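Local structure of octopine dehydrogenase (Pecten maximus, 3C7D) at residues V3-C8 / A83-L88; V53-K58 / V157-T162; M203-Y208 / S270-I275; F210-I215 / P232-G237. The protein catalyses the reductive condensation of L-arginine with pyruvate, using NADH, and the reverse oxidation of D-octopine by NAD(+). One frame throughout, in Å; residues are numbered along the deposited sequence.

Interaction 1 (V3-C8 / A83-L88)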
loop_
_atom_site.group_PDB
_atom_site.type_symbol
_atom_site.label_atom_id
_atom_site.label_comp_id
_atom_site.label_asym_id
_atom_site.label_seq_id
_atom_site.Cartn_x
_atom_site.Cartn_y
_atom_site.Cartn_z
ATOM N N VAL A 3 -24.925 5.479 -3.279
ATOM C CA VAL A 3 -23.686 5.145 -2.585
ATOM C C VAL A 3 -22.637 6.199 -2.928
ATOM O O VAL A 3 -22.039 6.180 -4.005
ATOM C CB VAL A 3 -23.181 3.718 -2.928
ATOM C CG1 VAL A 3 -21.986 3.347 -2.054
ATOM C CG2 VAL A 3 -24.302 2.690 -2.758
ATOM N N LYS A 4 -22.434 7.121 -1.994
ATOM C CA LYS A 4 -21.531 8.247 -2.187
ATOM C C LYS A 4 -20.078 7.863 -1.893
ATOM O O LYS A 4 -19.744 7.446 -0.782
ATOM C CB LYS A 4 -21.989 9.439 -1.338
ATOM C CG LYS A 4 -23.358 9.999 -1.752
ATOM C CD LYS A 4 -23.790 11.176 -0.882
ATOM C CE LYS A 4 -25.092 11.800 -1.390
ATOM N NZ LYS A 4 -25.456 13.050 -0.653
ATOM N N VAL A 5 -19.227 8.000 -2.907
ATOM C CA VAL A 5 -17.833 7.561 -2.839
ATOM C C VAL A 5 -16.879 8.725 -3.120
ATOM O O VAL A 5 -17.064 9.480 -4.077
ATOM C CB VAL A 5 -17.551 6.396 -3.839
ATOM C CG1 VAL A 5 -16.090 5.950 -3.782
ATOM C CG2 VAL A 5 -18.473 5.209 -3.574
ATOM N N CYS A 6 -15.866 8.869 -2.271
ATOM C CA CYS A 6 -14.805 9.838 -2.510
ATOM C C CYS A 6 -13.489 9.151 -2.860
ATOM O O CYS A 6 -12.987 8.322 -2.097
ATOM C CB CYS A 6 -14.609 10.773 -1.317
ATOM S SG CYS A 6 -13.288 11.979 -1.590
ATOM N N VAL A 7 -12.944 9.507 -4.018
ATOM C CA VAL A 7 -11.656 8.985 -4.460
ATOM C C VAL A 7 -10.584 10.044 -4.249
ATOM O O VAL A 7 -10.670 11.145 -4.800
ATOM C CB VAL A 7 -11.683 8.538 -5.941
ATOM C CG1 VAL A 7 -10.307 8.042 -6.382
ATOM C CG2 VAL A 7 -12.743 7.455 -6.156
ATOM N N CYS A 8 -9.589 9.694 -3.435
ATOM C CA CYS A 8 -8.465 10.572 -3.129
ATOM C C CYS A 8 -7.245 10.238 -3.979
ATOM O O CYS A 8 -6.798 9.087 -4.022
ATOM C CB CYS A 8 -8.108 10.485 -1.646
ATOM S SG CYS A 8 -9.401 11.094 -0.552
ATOM N N ALA A 83 -19.981 11.471 2.384
ATOM C CA ALA A 83 -19.298 10.351 1.738
ATOM C C ALA A 83 -19.400 9.071 2.559
ATOM O O ALA A 83 -18.976 9.024 3.719
ATOM C CB ALA A 83 -17.832 10.696 1.453
ATOM N N ASP A 84 -19.973 8.041 1.942
ATOM C CA ASP A 84 -20.091 6.727 2.558
ATOM C C ASP A 84 -18.758 5.985 2.518
ATOM O O ASP A 84 -18.402 5.291 3.474
ATOM C CB ASP A 84 -21.177 5.905 1.859
ATOM C CG ASP A 84 -22.537 6.590 1.877
ATOM O OD1 ASP A 84 -23.085 6.814 2.979
ATOM O OD2 ASP A 84 -23.061 6.899 0.784
ATOM N N VAL A 85 -18.028 6.134 1.410
ATOM C CA VAL A 85 -16.746 5.450 1.216
ATOM C C VAL A 85 -15.648 6.432 0.800
ATOM O O VAL A 85 -15.791 7.159 -0.182
ATOM C CB VAL A 85 -16.839 4.306 0.161
ATOM C CG1 VAL A 85 -15.643 3.374 0.277
ATOM C CG2 VAL A 85 -18.129 3.516 0.316
ATOM N N VAL A 86 -14.553 6.449 1.556
ATOM C CA VAL A 86 -13.414 7.310 1.249
ATOM C C VAL A 86 -12.213 6.435 0.900
ATOM O O VAL A 86 -11.636 5.774 1.769
ATOM C CB VAL A 86 -13.071 8.273 2.421
ATOM C CG1 VAL A 86 -11.937 9.211 2.033
ATOM C CG2 VAL A 86 -14.297 9.080 2.843
ATOM N N ILE A 87 -11.853 6.430 -0.381
ATOM C CA ILE A 87 -10.808 5.544 -0.888
ATOM C C ILE A 87 -9.556 6.327 -1.285
ATOM O O ILE A 87 -9.600 7.187 -2.173
ATOM C CB ILE A 87 -11.303 4.680 -2.082
ATOM C CG1 ILE A 87 -12.642 4.011 -1.755
ATOM C CG2 ILE A 87 -10.262 3.626 -2.444
ATOM C CD1 ILE A 87 -13.340 3.385 -2.951
ATOM N N LEU A 88 -8.446 6.017 -0.620
ATOM C CA LEU A 88 -7.162 6.643 -0.911
ATOM C C LEU A 88 -6.366 5.805 -1.901
ATOM O O LEU A 88 -5.923 4.698 -1.575
ATOM C CB LEU A 88 -6.352 6.856 0.375
ATOM C CG LEU A 88 -6.596 8.123 1.202
ATOM C CD1 LEU A 88 -8.058 8.283 1.587
ATOM C CD2 LEU A 88 -5.724 8.115 2.446
#

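Interaction 2 (V53-K58 / V157-T162)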
loop_
_atom_site.group_PDB
_atom_site.type_symbol
_atom_site.label_atom_id
_atom_site.label_comp_id
_atom_site.label_asym_id
_atom_site.label_seq_id
_atom_site.Cartn_x
_atom_site.Cartn_y
_atom_site.Cartn_z
ATOM N N VAL A 53 -11.818 4.545 -19.542
ATOM C CA VAL A 53 -10.971 3.465 -19.034
ATOM C C VAL A 53 -10.886 2.340 -20.072
ATOM O O VAL A 53 -11.905 1.744 -20.438
ATOM C CB VAL A 53 -11.503 2.892 -17.686
ATOM C CG1 VAL A 53 -10.602 1.772 -17.175
ATOM C CG2 VAL A 53 -11.627 3.986 -16.639
ATOM N N ILE A 54 -9.672 2.059 -20.545
ATOM C CA ILE A 54 -9.450 0.982 -21.510
ATOM C C ILE A 54 -8.893 -0.254 -20.802
ATOM O O ILE A 54 -7.783 -0.230 -20.264
ATOM C CB ILE A 54 -8.521 1.413 -22.685
ATOM C CG1 ILE A 54 -9.121 2.580 -23.473
ATOM C CG2 ILE A 54 -8.272 0.255 -23.638
ATOM C CD1 ILE A 54 -8.545 3.921 -23.111
ATOM N N VAL A 55 -9.673 -1.332 -20.812
ATOM C CA VAL A 55 -9.318 -2.560 -20.106
ATOM C C VAL A 55 -8.983 -3.686 -21.079
ATOM O O VAL A 55 -9.788 -4.022 -21.947
ATOM C CB VAL A 55 -10.467 -3.036 -19.172
ATOM C CG1 VAL A 55 -10.029 -4.232 -18.327
ATOM C CG2 VAL A 55 -10.951 -1.898 -18.282
ATOM N N ASN A 56 -7.788 -4.254 -20.930
ATOM C CA ASN A 56 -7.432 -5.501 -21.597
ATOM C C ASN A 56 -7.929 -6.662 -20.740
ATOM O O ASN A 56 -7.525 -6.802 -19.585
ATOM C CB ASN A 56 -5.920 -5.592 -21.821
ATOM C CG ASN A 56 -5.410 -4.559 -22.817
ATOM O OD1 ASN A 56 -5.711 -4.627 -24.012
ATOM N ND2 ASN A 56 -4.621 -3.607 -22.330
ATOM N N GLU A 57 -8.808 -7.484 -21.310
ATOM C CA GLU A 57 -9.605 -8.436 -20.521
ATOM C C GLU A 57 -8.872 -9.715 -20.087
ATOM O O GLU A 57 -9.326 -10.398 -19.158
ATOM C CB GLU A 57 -10.917 -8.786 -21.248
ATOM C CG GLU A 57 -11.815 -7.587 -21.594
ATOM C CD GLU A 57 -12.639 -7.074 -20.418
ATOM O OE1 GLU A 57 -13.337 -7.883 -19.767
ATOM O OE2 GLU A 57 -12.605 -5.852 -20.157
ATOM N N LYS A 58 -7.749 -10.024 -20.745
ATOM C CA LYS A 58 -6.916 -11.210 -20.434
ATOM C C LYS A 58 -7.660 -12.558 -20.604
ATOM O O LYS A 58 -7.917 -13.249 -19.613
ATOM C CB LYS A 58 -6.283 -11.078 -19.024
ATOM C CG LYS A 58 -5.522 -12.305 -18.470
ATOM C CD LYS A 58 -4.000 -12.149 -18.518
ATOM C CE LYS A 58 -3.400 -12.758 -19.778
ATOM N NZ LYS A 58 -1.911 -12.703 -19.780
ATOM N N VAL A 157 -7.207 6.606 -19.202
ATOM C CA VAL A 157 -6.350 5.696 -18.438
ATOM C C VAL A 157 -6.475 4.268 -18.979
ATOM O O VAL A 157 -7.554 3.850 -19.405
ATOM C CB VAL A 157 -6.637 5.771 -16.904
ATOM C CG1 VAL A 157 -8.041 5.261 -16.565
ATOM C CG2 VAL A 157 -5.562 5.036 -16.097
ATOM N N GLU A 158 -5.361 3.539 -18.974
ATOM C CA GLU A 158 -5.309 2.190 -19.532
ATOM C C GLU A 158 -5.060 1.148 -18.451
ATOM O O GLU A 158 -4.122 1.274 -17.662
ATOM C CB GLU A 158 -4.219 2.101 -20.605
ATOM C CG GLU A 158 -4.137 0.764 -21.334
ATOM C CD GLU A 158 -3.151 0.782 -22.494
ATOM O OE1 GLU A 158 -2.091 1.435 -22.379
ATOM O OE2 GLU A 158 -3.436 0.138 -23.525
ATOM N N VAL A 159 -5.909 0.125 -18.426
ATOM C CA VAL A 159 -5.698 -1.040 -17.581
ATOM C C VAL A 159 -5.041 -2.123 -18.431
ATOM O O VAL A 159 -5.682 -2.707 -19.309
ATOM C CB VAL A 159 -7.026 -1.564 -16.963
ATOM C CG1 VAL A 159 -6.778 -2.805 -16.111
ATOM C CG2 VAL A 159 -7.694 -0.484 -16.129
ATOM N N LEU A 160 -3.756 -2.362 -18.177
ATOM C CA LEU A 160 -2.994 -3.406 -18.866
ATOM C C LEU A 160 -3.476 -4.794 -18.457
ATOM O O LEU A 160 -3.475 -5.727 -19.267
ATOM C CB LEU A 160 -1.491 -3.282 -18.568
ATOM C CG LEU A 160 -0.609 -2.150 -19.127
ATOM C CD1 LEU A 160 -0.872 -1.868 -20.602
ATOM C CD2 LEU A 160 -0.709 -0.869 -18.298
ATOM N N GLY A 161 -3.884 -4.919 -17.197
ATOM C CA GLY A 161 -4.365 -6.184 -16.655
ATOM C C GLY A 161 -4.982 -6.028 -15.280
ATOM O O GLY A 161 -4.590 -5.155 -14.507
ATOM N N THR A 162 -5.947 -6.886 -14.980
ATOM C CA THR A 162 -6.645 -6.854 -13.705
ATOM C C THR A 162 -6.414 -8.157 -12.942
ATOM O O THR A 162 -6.467 -9.252 -13.520
ATOM C CB THR A 162 -8.149 -6.616 -13.916
ATOM O OG1 THR A 162 -8.336 -5.420 -14.680
ATOM C CG2 THR A 162 -8.879 -6.479 -12.587
#

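Interaction 3 (M203-Y208 / S270-I275)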
loop_
_atom_site.group_PDB
_atom_site.type_symbol
_atom_site.label_atom_id
_atom_site.label_comp_id
_atom_site.label_asym_id
_atom_site.label_seq_id
_atom_site.Cartn_x
_atom_site.Cartn_y
_atom_site.Cartn_z
ATOM N N MET A 203 -2.538 -8.552 7.063
ATOM C CA MET A 203 -2.385 -7.773 5.839
ATOM C C MET A 203 -1.084 -6.979 5.846
ATOM O O MET A 203 -0.363 -6.954 4.850
ATOM C CB MET A 203 -3.573 -6.820 5.684
ATOM C CG MET A 203 -3.679 -6.124 4.328
ATOM S SD MET A 203 -3.841 -7.261 2.932
ATOM C CE MET A 203 -5.295 -8.198 3.384
ATOM N N LEU A 204 -0.798 -6.348 6.985
ATOM C CA LEU A 204 0.380 -5.495 7.158
ATOM C C LEU A 204 1.688 -6.281 7.024
ATOM O O LEU A 204 2.652 -5.796 6.427
ATOM C CB LEU A 204 0.311 -4.772 8.512
ATOM C CG LEU A 204 1.239 -3.586 8.795
ATOM C CD1 LEU A 204 0.535 -2.568 9.663
ATOM C CD2 LEU A 204 2.536 -4.034 9.446
ATOM N N ILE A 205 1.704 -7.492 7.578
ATOM C CA ILE A 205 2.878 -8.363 7.542
ATOM C C ILE A 205 2.981 -9.117 6.206
ATOM O O ILE A 205 4.083 -9.358 5.705
ATOM C CB ILE A 205 2.882 -9.337 8.755
ATOM C CG1 ILE A 205 2.954 -8.546 10.065
ATOM C CG2 ILE A 205 4.050 -10.306 8.681
ATOM C CD1 ILE A 205 2.495 -9.309 11.293
ATOM N N MET A 206 1.829 -9.461 5.631
ATOM C CA MET A 206 1.759 -10.195 4.357
ATOM C C MET A 206 2.073 -9.331 3.134
ATOM O O MET A 206 2.158 -9.838 2.006
ATOM C CB MET A 206 0.391 -10.863 4.190
ATOM C CG MET A 206 0.232 -12.147 4.988
ATOM S SD MET A 206 1.425 -13.415 4.518
ATOM C CE MET A 206 0.758 -13.929 2.935
ATOM N N SER A 207 2.243 -8.030 3.366
ATOM C CA SER A 207 2.680 -7.096 2.332
ATOM C C SER A 207 4.112 -7.400 1.880
ATOM O O SER A 207 4.548 -6.922 0.833
ATOM C CB SER A 207 2.578 -5.656 2.841
ATOM O OG SER A 207 3.311 -5.489 4.043
ATOM N N TYR A 208 4.822 -8.203 2.680
ATOM C CA TYR A 208 6.194 -8.641 2.401
ATOM C C TYR A 208 7.104 -7.470 2.031
ATOM O O TYR A 208 7.682 -7.436 0.941
ATOM C CB TYR A 208 6.221 -9.714 1.302
ATOM C CG TYR A 208 5.631 -11.060 1.683
ATOM C CD1 TYR A 208 6.036 -11.724 2.841
ATOM C CD2 TYR A 208 4.694 -11.684 0.863
ATOM C CE1 TYR A 208 5.506 -12.963 3.182
ATOM C CE2 TYR A 208 4.161 -12.927 1.196
ATOM C CZ TYR A 208 4.573 -13.556 2.354
ATOM O OH TYR A 208 4.051 -14.780 2.687
ATOM N N SER A 270 -3.280 -16.492 11.689
ATOM C CA SER A 270 -2.892 -17.795 11.143
ATOM C C SER A 270 -2.750 -17.799 9.621
ATOM O O SER A 270 -2.168 -18.726 9.053
ATOM C CB SER A 270 -3.864 -18.889 11.597
ATOM O OG SER A 270 -5.201 -18.560 11.270
ATOM N N ASP A 271 -3.194 -16.762 8.947
ATOM C CA ASP A 271 -3.102 -16.662 7.496
ATOM C C ASP A 271 -1.862 -15.893 7.040
ATOM O O ASP A 271 -1.745 -15.524 5.900
ATOM C CB ASP A 271 -4.319 -15.926 6.977
ATOM C CG ASP A 271 -5.449 -16.811 6.643
ATOM O OD1 ASP A 271 -5.395 -17.971 6.948
ATOM O OD2 ASP A 271 -6.409 -16.339 6.051
ATOM N N VAL A 272 -0.955 -15.630 7.961
ATOM C CA VAL A 272 0.368 -15.134 7.689
ATOM C C VAL A 272 1.313 -16.274 7.351
ATOM O O VAL A 272 1.580 -17.127 8.165
ATOM C CB VAL A 272 0.913 -14.397 8.903
ATOM C CG1 VAL A 272 2.349 -14.037 8.747
ATOM C CG2 VAL A 272 0.076 -13.236 9.278
ATOM N N LYS A 273 1.870 -16.225 6.149
ATOM C CA LYS A 273 2.134 -17.365 5.288
ATOM C C LYS A 273 3.643 -17.421 5.101
ATOM O O LYS A 273 4.336 -16.491 5.468
ATOM C CB LYS A 273 1.462 -17.127 3.939
ATOM C CG LYS A 273 0.330 -18.032 3.603
ATOM C CD LYS A 273 -0.455 -17.443 2.463
ATOM C CE LYS A 273 -1.939 -17.233 2.770
ATOM N NZ LYS A 273 -2.452 -15.819 2.597
ATOM N N ASP A 274 4.152 -18.494 4.509
ATOM C CA ASP A 274 5.496 -18.411 3.959
ATOM C C ASP A 274 5.394 -17.803 2.570
ATOM O O ASP A 274 4.392 -17.996 1.876
ATOM C CB ASP A 274 6.130 -19.799 3.853
ATOM C CG ASP A 274 6.916 -20.182 5.091
ATOM O OD1 ASP A 274 7.751 -19.371 5.556
ATOM O OD2 ASP A 274 6.707 -21.309 5.589
ATOM N N ILE A 275 6.434 -17.075 2.171
ATOM C CA ILE A 275 6.466 -16.408 0.868
ATOM C C ILE A 275 6.492 -17.405 -0.301
ATOM O O ILE A 275 5.990 -17.106 -1.389
ATOM C CB ILE A 275 7.624 -15.379 0.774
ATOM C CG1 ILE A 275 7.413 -14.446 -0.425
ATOM C CG2 ILE A 275 8.993 -16.080 0.746
ATOM C CD1 ILE A 275 8.051 -13.089 -0.271
#

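Interaction 4 (F210-I215 / P232-G237). With PYR (pyruvic acid), chain C.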
loop_
_atom_site.group_PDB
_atom_site.type_symbol
_atom_site.label_atom_id
_atom_site.label_comp_id
_atom_site.label_asym_id
_atom_site.label_seq_id
_atom_site.Cartn_x
_atom_site.Cartn_y
_atom_site.Cartn_z
ATOM N N PHE A 210 9.999 -6.551 2.797
ATOM C CA PHE A 210 11.403 -6.869 2.550
ATOM C C PHE A 210 11.756 -7.194 1.095
ATOM O O PHE A 210 12.918 -7.098 0.717
ATOM C CB PHE A 210 11.833 -8.034 3.446
ATOM C CG PHE A 210 11.028 -9.287 3.243
ATOM C CD1 PHE A 210 11.355 -10.188 2.234
ATOM C CD2 PHE A 210 9.945 -9.569 4.068
ATOM C CE1 PHE A 210 10.615 -11.340 2.045
ATOM C CE2 PHE A 210 9.200 -10.725 3.886
ATOM C CZ PHE A 210 9.536 -11.613 2.871
ATOM N N VAL A 211 10.762 -7.577 0.291
ATOM C CA VAL A 211 10.992 -8.136 -1.059
ATOM C C VAL A 211 11.909 -7.290 -1.957
ATOM O O VAL A 211 12.980 -7.752 -2.362
ATOM C CB VAL A 211 9.650 -8.487 -1.784
ATOM C CG1 VAL A 211 9.864 -8.765 -3.270
ATOM C CG2 VAL A 211 8.994 -9.686 -1.123
ATOM N N HIS A 212 11.487 -6.063 -2.255
ATOM C CA HIS A 212 12.236 -5.182 -3.156
ATOM C C HIS A 212 13.580 -4.714 -2.581
ATOM O O HIS A 212 14.573 -4.694 -3.309
ATOM C CB HIS A 212 11.374 -4.002 -3.615
ATOM C CG HIS A 212 10.040 -4.413 -4.153
ATOM N ND1 HIS A 212 9.879 -4.956 -5.408
ATOM C CD2 HIS A 212 8.806 -4.379 -3.598
ATOM C CE1 HIS A 212 8.604 -5.230 -5.607
ATOM N NE2 HIS A 212 7.930 -4.888 -4.523
ATOM N N PRO A 213 13.617 -4.325 -1.284
ATOM C CA PRO A 213 14.911 -4.120 -0.619
ATOM C C PRO A 213 15.834 -5.349 -0.662
ATOM O O PRO A 213 17.050 -5.194 -0.814
ATOM C CB PRO A 213 14.514 -3.800 0.827
ATOM C CG PRO A 213 13.149 -3.239 0.722
ATOM C CD PRO A 213 12.493 -4.001 -0.381
ATOM N N ALA A 214 15.258 -6.547 -0.540
ATOM C CA ALA A 214 16.024 -7.798 -0.574
ATOM C C ALA A 214 16.588 -8.093 -1.962
ATOM O O ALA A 214 17.753 -8.481 -2.090
ATOM C CB ALA A 214 15.179 -8.965 -0.085
ATOM N N ILE A 215 15.756 -7.906 -2.988
ATOM C CA ILE A 215 16.170 -8.087 -4.383
ATOM C C ILE A 215 17.262 -7.086 -4.775
ATOM O O ILE A 215 18.210 -7.437 -5.482
ATOM C CB ILE A 215 14.968 -7.993 -5.356
ATOM C CG1 ILE A 215 14.011 -9.165 -5.127
ATOM C CG2 ILE A 215 15.439 -7.988 -6.812
ATOM C CD1 ILE A 215 12.632 -8.960 -5.714
ATOM N N PRO A 232 20.289 -5.507 -15.523
ATOM C CA PRO A 232 20.060 -6.920 -15.227
ATOM C C PRO A 232 18.610 -7.176 -14.826
ATOM O O PRO A 232 17.929 -6.259 -14.360
ATOM C CB PRO A 232 20.998 -7.189 -14.048
ATOM C CG PRO A 232 21.145 -5.882 -13.377
ATOM C CD PRO A 232 21.036 -4.831 -14.445
ATOM N N LEU A 233 18.149 -8.410 -15.019
ATOM C CA LEU A 233 16.780 -8.801 -14.677
ATOM C C LEU A 233 16.496 -8.606 -13.188
ATOM O O LEU A 233 17.361 -8.856 -12.344
ATOM C CB LEU A 233 16.530 -10.258 -15.067
ATOM C CG LEU A 233 16.508 -10.612 -16.554
ATOM C CD1 LEU A 233 16.863 -12.080 -16.752
ATOM C CD2 LEU A 233 15.150 -10.283 -17.170
ATOM N N PHE A 234 15.283 -8.154 -12.880
ATOM C CA PHE A 234 14.897 -7.853 -11.505
ATOM C C PHE A 234 14.599 -9.132 -10.720
ATOM O O PHE A 234 15.497 -9.694 -10.083
ATOM C CB PHE A 234 13.714 -6.873 -11.469
ATOM C CG PHE A 234 13.479 -6.245 -10.118
ATOM C CD1 PHE A 234 14.492 -5.538 -9.473
ATOM C CD2 PHE A 234 12.237 -6.341 -9.500
ATOM C CE1 PHE A 234 14.275 -4.952 -8.227
ATOM C CE2 PHE A 234 12.008 -5.755 -8.256
ATOM C CZ PHE A 234 13.030 -5.062 -7.618
ATOM N N TYR A 235 13.349 -9.587 -10.782
ATOM C CA TYR A 235 12.920 -10.799 -10.091
ATOM C C TYR A 235 13.614 -12.043 -10.642
ATOM O O TYR A 235 14.094 -12.880 -9.877
ATOM C CB TYR A 235 11.409 -10.984 -10.215
ATOM C CG TYR A 235 10.560 -9.843 -9.701
ATOM C CD1 TYR A 235 9.860 -9.023 -10.583
ATOM C CD2 TYR A 235 10.433 -9.597 -8.335
ATOM C CE1 TYR A 235 9.060 -7.984 -10.122
ATOM C CE2 TYR A 235 9.638 -8.554 -7.861
ATOM C CZ TYR A 235 8.956 -7.753 -8.762
ATOM O OH TYR A 235 8.169 -6.720 -8.310
ATOM N N GLN A 236 13.660 -12.157 -11.969
ATOM C CA GLN A 236 14.246 -13.323 -12.635
ATOM C C GLN A 236 15.769 -13.355 -12.547
ATOM O O GLN A 236 16.398 -14.352 -12.913
ATOM C CB GLN A 236 13.806 -13.392 -14.100
ATOM C CG GLN A 236 12.323 -13.662 -14.294
ATOM C CD GLN A 236 12.008 -14.331 -15.622
ATOM O OE1 GLN A 236 12.907 -14.732 -16.365
ATOM N NE2 GLN A 236 10.719 -14.466 -15.919
ATOM N N GLY A 237 16.354 -12.264 -12.060
ATOM C CA GLY A 237 17.802 -12.151 -11.946
ATOM C C GLY A 237 18.330 -12.337 -10.539
ATOM O O GLY A 237 19.471 -11.972 -10.254
HETATM C C PYR C . 3.101 -3.962 -4.458
HETATM O O PYR C . 1.954 -3.703 -3.828
HETATM O OXT PYR C . 3.616 -2.948 -5.223
HETATM C CA PYR C . 3.782 -5.238 -4.355
HETATM O O3 PYR C . 5.163 -5.214 -4.394
HETATM C CB PYR C . 2.999 -6.580 -4.263
#

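Interaction 1 (V3-C8 / A83-L88)
Asp84 and Lys4 open this strand pairing with a side chain standing in for a backbone acceptor: Lys4 N donates to Asp84 OD2 at 2.9 Å, and the oxygen accepts with the lone pair turned away from its partner oxygen. The CG of Asp84 lies beside its own backbone N (chi1 -58°), which swings the carboxylate back to Lys4. Lys4 O is gripped twice, by Asp84 N at 2.8 Å and by Val85 N at 3.1 Å, the first donor tilted out of the carbonyl plane. A leucine in place of Asp84 would probably leave the Lys4 amide without its mate and fray the start of the pairing. Farther on, the parallel ladder is regular, with Cys6 N meeting Val85 O at 2.7 Å and Cys8 N meeting Ile87 O at 2.8 Å. Val5 CG1 touches Ile87 CD1 at 3.9 Å on the face covered by helices 12-22 and 180-188. On the other face, Cys8 SG rests on Leu88 CD1 at 3.8 Å, beneath helix 95-102. Strand 3-8, flanked by 27-32 and 85-88 and leading into the NADH-binding residues Gly10 to Gly13, is the first strand of a Rossmann fold.

Interaction 2 (V53-K58 / V157-T162)
The carboxamide of Asn56 reaches across to the corner formed by Val159 and Leu160. Its ND2 makes a weak bond to Val159 O at 3.3 Å, bent to 132° at the hydrogen, and lies 3.8 Å from Leu160 CA. The other flat group, the carboxylate of Glu158, brings OE2 no nearer than 4.1 Å to that same ND2. Because the backbone N of Asn56 also donates to Val159 O, at 3.1 Å, one carbonyl receives both a straight main-chain bond and the weaker amide. Earlier in the parallel ladder, Ile54 donates to Val157 O and takes a bond from Val159 N. On the face carrying the valines, Val157 holds CG1 between its backbone N and carbonyl carbon (chi1 66°), and this methyl meets Val53 CG2 at 3.8 Å. Val55 lies alongside Val159, their CG2 methyls 4.2 Å apart, while its CG1 approaches Thr162 OG1 across the corner. An alanine at Val55 would probably open a gap beside Val159 and take away the methyl that approaches Thr162 OG1. Helix 12-22 packs on Val53, Val157 and Val159, whereas Gln62 of strand 62-67 touches Ile54 and Glu158 on the other face. Where the chain turns, Leu160 and Gly161 both face Ala147 of the antiparallel strand 146-150, the signature of a classic beta bulge, here close to the NAD(+)-binding Cys148.

Interaction 3 (M203-Y208 / S270-I275)
Met206, a residue that binds L-arginine, packs against the 270-275 loop at Val272 and Lys273. From CB its chain runs to CG, which lies 4.0 Å from both Asp271 O and Val272 CA. A bend at chi2 (-61°) brings SD next to the main chain, where it accepts a weak hydrogen bond from Lys273 N at 3.3 Å. The chain bends again at chi3, and the terminal CE comes against Lys273 CB at 3.4 Å, with the aliphatic part of that lysine crossing it at about a right angle. Thioether and loop thus meet through a polar brush at sulfur and an apolar one at the methyl.

Two residues on, Tyr208 takes positive phi as the chain leaves the helix, and its ring is held from both faces. Ile275 CD1 sits over one of them in a CH-pi contact, 3.8 Å from the ring centroid, while the carbonyl carbon of Met206 lies above the other. Tyr208 OH makes a weak hydrogen bond to Lys273 O at 3.3 Å, with that carbonyl oxygen near the ring plane, and Trp278 meets the ring edge-to-face. Ile205 completes the contact, its CG2 lying against Val272 CG1 at 4.1 Å.

The loop is tied back to its surroundings by a salt bridge from Asp271 to Lys198 and by a hydrogen bond from Ile275 N to Ser250 OG. Helix 240-263 packs against Ile205 and Val272, so the end of helix 200-206, the 270-275 loop and helix 240-263 meet in one apolar cluster round these two residues.

Interaction 4 (F210-I215 / P232-G237)
His212, the active-site histidine, gives its NE2 hydrogen to O3 of pyruvate over 2.8 Å, almost straight at 173°, while the ND1 and CE1 side of its ring meets Phe234 and Tyr235. Both aromatic residues approach near the imidazole plane: Tyr235 OH stands 3.1 Å from His212 CE1, and Phe234 CE2 is 3.6 Å from His212 ND1. With CG beside the backbone N (chi1 -51°), the imidazole leans off helix 211-220 and lies between the aromatic pair and the substrate. Val211 CG1 lies over the centre of one imidazole face.

One turn along, Ile215 divides its two branches between the same two rings. Its CG2 sits over a face of Phe234, 3.8 Å from the centroid in a CH-pi contact, and its CD1 presses on Tyr235 CD2 at 3.5 Å. The two aromatic rings also pack on each other, with Phe234 CD2 above the centre of the Tyr235 ring. Beyond them, Tyr303 stacks on Tyr235, Tyr325 meets both Phe234 and His212, and Asp329 touches the histidine.

Pyruvate is also hydrogen-bonded to Thr143 OG1, one of its further binding residues. The segments themselves meet through carbon surfaces and ring edges, a setting that probably limits how the imidazole can turn. A donor placed so squarely on the keto oxygen would probably draw electron density from the carbonyl, consistent with preparing its carbon for attack by the amino group of arginine.

How the interactions relate
Interactions 1 and 2 belong to the same mixed sheet and interleave along the chain, yet differ in depth: 3-8 with 83-88 is buried between helices, whereas 53-58 with 157-162 is only partly covered. Both rely on parallel backbone ladders. Interactions 3 and 4 lie in the alpha-helical domain, where helix ends meet irregular loops and side chains carry the contact: sulfur and a tyrosine face in the partly buried one, ring edges round a substrate-bound histidine in the buried one. These two touch, Ile275 CD1 lying 3.6 Å from Val211 CG2, so the contacts holding the arginine-binding Met206 and the pyruvate-binding His212 are packed against each other. Centres of interactions 1 and 4 are about 35 Å apart.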